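Local coordinates for gene 2 protein (Enterobacteria phage Sf6, PDB 5C12) that is the large terminase subunit of a DNA-packaging motor, here its nuclease domain, which binds magnesium ions at its active site, at residues A22-R26 with E27-A31. The protein carries 1 engineered substitution. Residues are numbered along the deposited sequence; the frame is centred on the assembly and turned at random.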
loop_
_atom_site.group_PDB
_atom_site.type_symbol
_atom_site.label_atom_id
_atom_site.label_comp_id
_atom_site.label_asym_id
_atom_site.label_seq_id
_atom_site.Cartn_x
_atom_site.Cartn_y
_atom_site.Cartn_z
ATOM N N ALA A 22 -11.569 -7.554 10.290
ATOM C CA ALA A 22 -10.589 -6.532 9.918
ATOM C C ALA A 22 -9.171 -7.051 10.126
ATOM O O ALA A 22 -8.899 -7.777 11.076
ATOM C CB ALA A 22 -10.803 -5.249 10.692
ATOM N N ILE A 23 -8.252 -6.668 9.243
ATOM C CA ILE A 23 -6.897 -7.210 9.317
ATOM C C ILE A 23 -5.878 -6.291 10.006
ATOM O O ILE A 23 -4.787 -6.730 10.348
ATOM C CB ILE A 23 -6.373 -7.582 7.913
ATOM C CG1 ILE A 23 -6.261 -6.333 7.041
ATOM C CG2 ILE A 23 -7.290 -8.617 7.287
ATOM C CD1 ILE A 23 -5.402 -6.517 5.815
ATOM N N ILE A 24 -6.238 -5.028 10.228
ATOM C CA ILE A 24 -5.329 -4.056 10.845
ATOM C C ILE A 24 -6.019 -3.355 12.008
ATOM O O ILE A 24 -7.127 -2.856 11.863
ATOM C CB ILE A 24 -4.841 -3.008 9.823
ATOM C CG1 ILE A 24 -3.862 -3.667 8.856
ATOM C CG2 ILE A 24 -4.171 -1.815 10.514
ATOM C CD1 ILE A 24 -3.662 -2.887 7.550
ATOM N N LYS A 25 -5.372 -3.401 13.174
ATOM C CA LYS A 25 -5.837 -2.736 14.378
ATOM C C LYS A 25 -5.387 -1.286 14.443
ATOM O O LYS A 25 -4.243 -0.967 14.155
ATOM C CB LYS A 25 -5.325 -3.480 15.621
ATOM C CG LYS A 25 -5.924 -4.858 15.783
ATOM C CD LYS A 25 -7.322 -4.784 16.421
ATOM C CE LYS A 25 -7.926 -6.164 16.552
ATOM N NZ LYS A 25 -7.912 -6.923 15.269
ATOM N N ARG A 26 -6.295 -0.422 14.882
ATOM C CA ARG A 26 -5.982 0.977 15.026
ATOM C C ARG A 26 -4.802 1.182 15.971
ATOM O O ARG A 26 -3.964 2.038 15.739
ATOM C CB ARG A 26 -7.216 1.715 15.535
ATOM C CG ARG A 26 -7.005 3.186 15.720
ATOM C CD ARG A 26 -6.796 3.854 14.401
ATOM N NE ARG A 26 -6.480 5.261 14.565
ATOM C CZ ARG A 26 -7.109 6.254 13.950
ATOM N NH1 ARG A 26 -8.107 6.021 13.100
ATOM N NH2 ARG A 26 -6.718 7.496 14.187
ATOM N N GLU A 27 -4.747 0.423 17.057
ATOM C CA GLU A 27 -3.624 0.557 17.971
ATOM C C GLU A 27 -2.274 0.357 17.291
ATOM O O GLU A 27 -1.296 0.996 17.676
ATOM C CB GLU A 27 -3.752 -0.421 19.143
ATOM C CG GLU A 27 -4.632 0.079 20.241
ATOM C CD GLU A 27 -4.125 1.360 20.860
ATOM O OE1 GLU A 27 -3.057 1.342 21.515
ATOM O OE2 GLU A 27 -4.806 2.387 20.702
ATOM N N TRP A 28 -2.191 -0.553 16.313
ATOM C CA TRP A 28 -0.939 -0.763 15.609
ATOM C C TRP A 28 -0.558 0.501 14.839
ATOM O O TRP A 28 0.607 0.881 14.753
ATOM C CB TRP A 28 -1.025 -1.908 14.597
ATOM C CG TRP A 28 -1.500 -3.241 15.118
ATOM C CD1 TRP A 28 -1.641 -3.632 16.422
ATOM C CD2 TRP A 28 -1.888 -4.363 14.323
ATOM N NE1 TRP A 28 -2.107 -4.930 16.483
ATOM C CE2 TRP A 28 -2.265 -5.398 15.204
ATOM C CE3 TRP A 28 -1.956 -4.591 12.943
ATOM C CZ2 TRP A 28 -2.697 -6.642 14.750
ATOM C CZ3 TRP A 28 -2.393 -5.815 12.497
ATOM C CH2 TRP A 28 -2.768 -6.826 13.399
ATOM N N LEU A 29 -1.558 1.143 14.246
ATOM C CA LEU A 29 -1.321 2.364 13.460
ATOM C C LEU A 29 -0.846 3.512 14.352
ATOM O O LEU A 29 0.057 4.268 13.989
ATOM C CB LEU A 29 -2.593 2.765 12.702
ATOM C CG LEU A 29 -3.086 1.715 11.696
ATOM C CD1 LEU A 29 -4.476 2.094 11.206
ATOM C CD2 LEU A 29 -2.115 1.580 10.536
ATOM N N GLU A 30 -1.446 3.634 15.524
ATOM C CA GLU A 30 -1.008 4.645 16.469
ATOM C C GLU A 30 0.440 4.370 16.914
ATOM O O GLU A 30 1.258 5.287 16.972
ATOM C CB GLU A 30 -1.930 4.676 17.681
ATOM C CG GLU A 30 -3.389 5.033 17.404
ATOM C CD GLU A 30 -3.555 6.420 16.814
ATOM O OE1 GLU A 30 -2.653 7.271 16.995
ATOM O OE2 GLU A 30 -4.589 6.650 16.154
ATOM N N ALA A 31 0.749 3.115 17.231
ATOM C CA ALA A 31 2.127 2.737 17.610
ATOM C C ALA A 31 3.117 3.032 16.479
ATOM O O ALA A 31 4.233 3.515 16.706
ATOM C CB ALA A 31 2.195 1.274 17.984
#
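Lys25 O accepts two weak bonds from the first turn of helix 26-32, from Trp28 N at 3.0 Å and from Leu29 N at 3.4 Å. Residues 22-26 and 27-31 are one continuous stretch, and the loop ends at Lys25, the N-cap residue of the helix. The next bond, Glu30 N to Arg26 O at 3.0 Å, is not weak.

The Trp28 indole folds back along the incoming loop. Its CG lies anti to its own carbonyl carbon (chi1 -54°), which brings one face of the ring against Lys25. Lys25 CB sits over the five-membered ring, 3.5 Å from its centroid and close to the normal, a CH-pi contact. Lys25 CG continues over CE2 and CZ2, while its backbone N lies over the same face. Further along, Ile23 O approaches Trp28 CZ3 obliquely at 3.3 Å. Tyr181 and Tyr184 of helix 168-189 also meet the indole.

Ile24 turns its CG2 methyl onto Leu29 CG, 3.9 Å away. Both are buried against helices 168-189 and 208-218: Ile24 touches Ala177 and Leu218, Leu29 touches Leu180, Phe215 and Leu218.

Arg26 and Glu30 form a salt bridge along one side of the helix. Arg26 NE (2.8 Å) and NH2 both donate to Glu30 OE2, side-on, with OE2 in the guanidinium plane. The guanidinium and carboxylate planes are only 19° apart. NH2 also forms a salt bridge with Glu212, so two carboxylates pair with this arginine, which would probably stabilise its positive charge.

These contacts make a helix N-terminus with an i to i+4 Arg-Glu salt bridge on its first turns. Through it the start of the nuclease domain packs against helices 168-189 and 208-218; the side chain of Ile23 is about 14 Å from a bound magnesium ion.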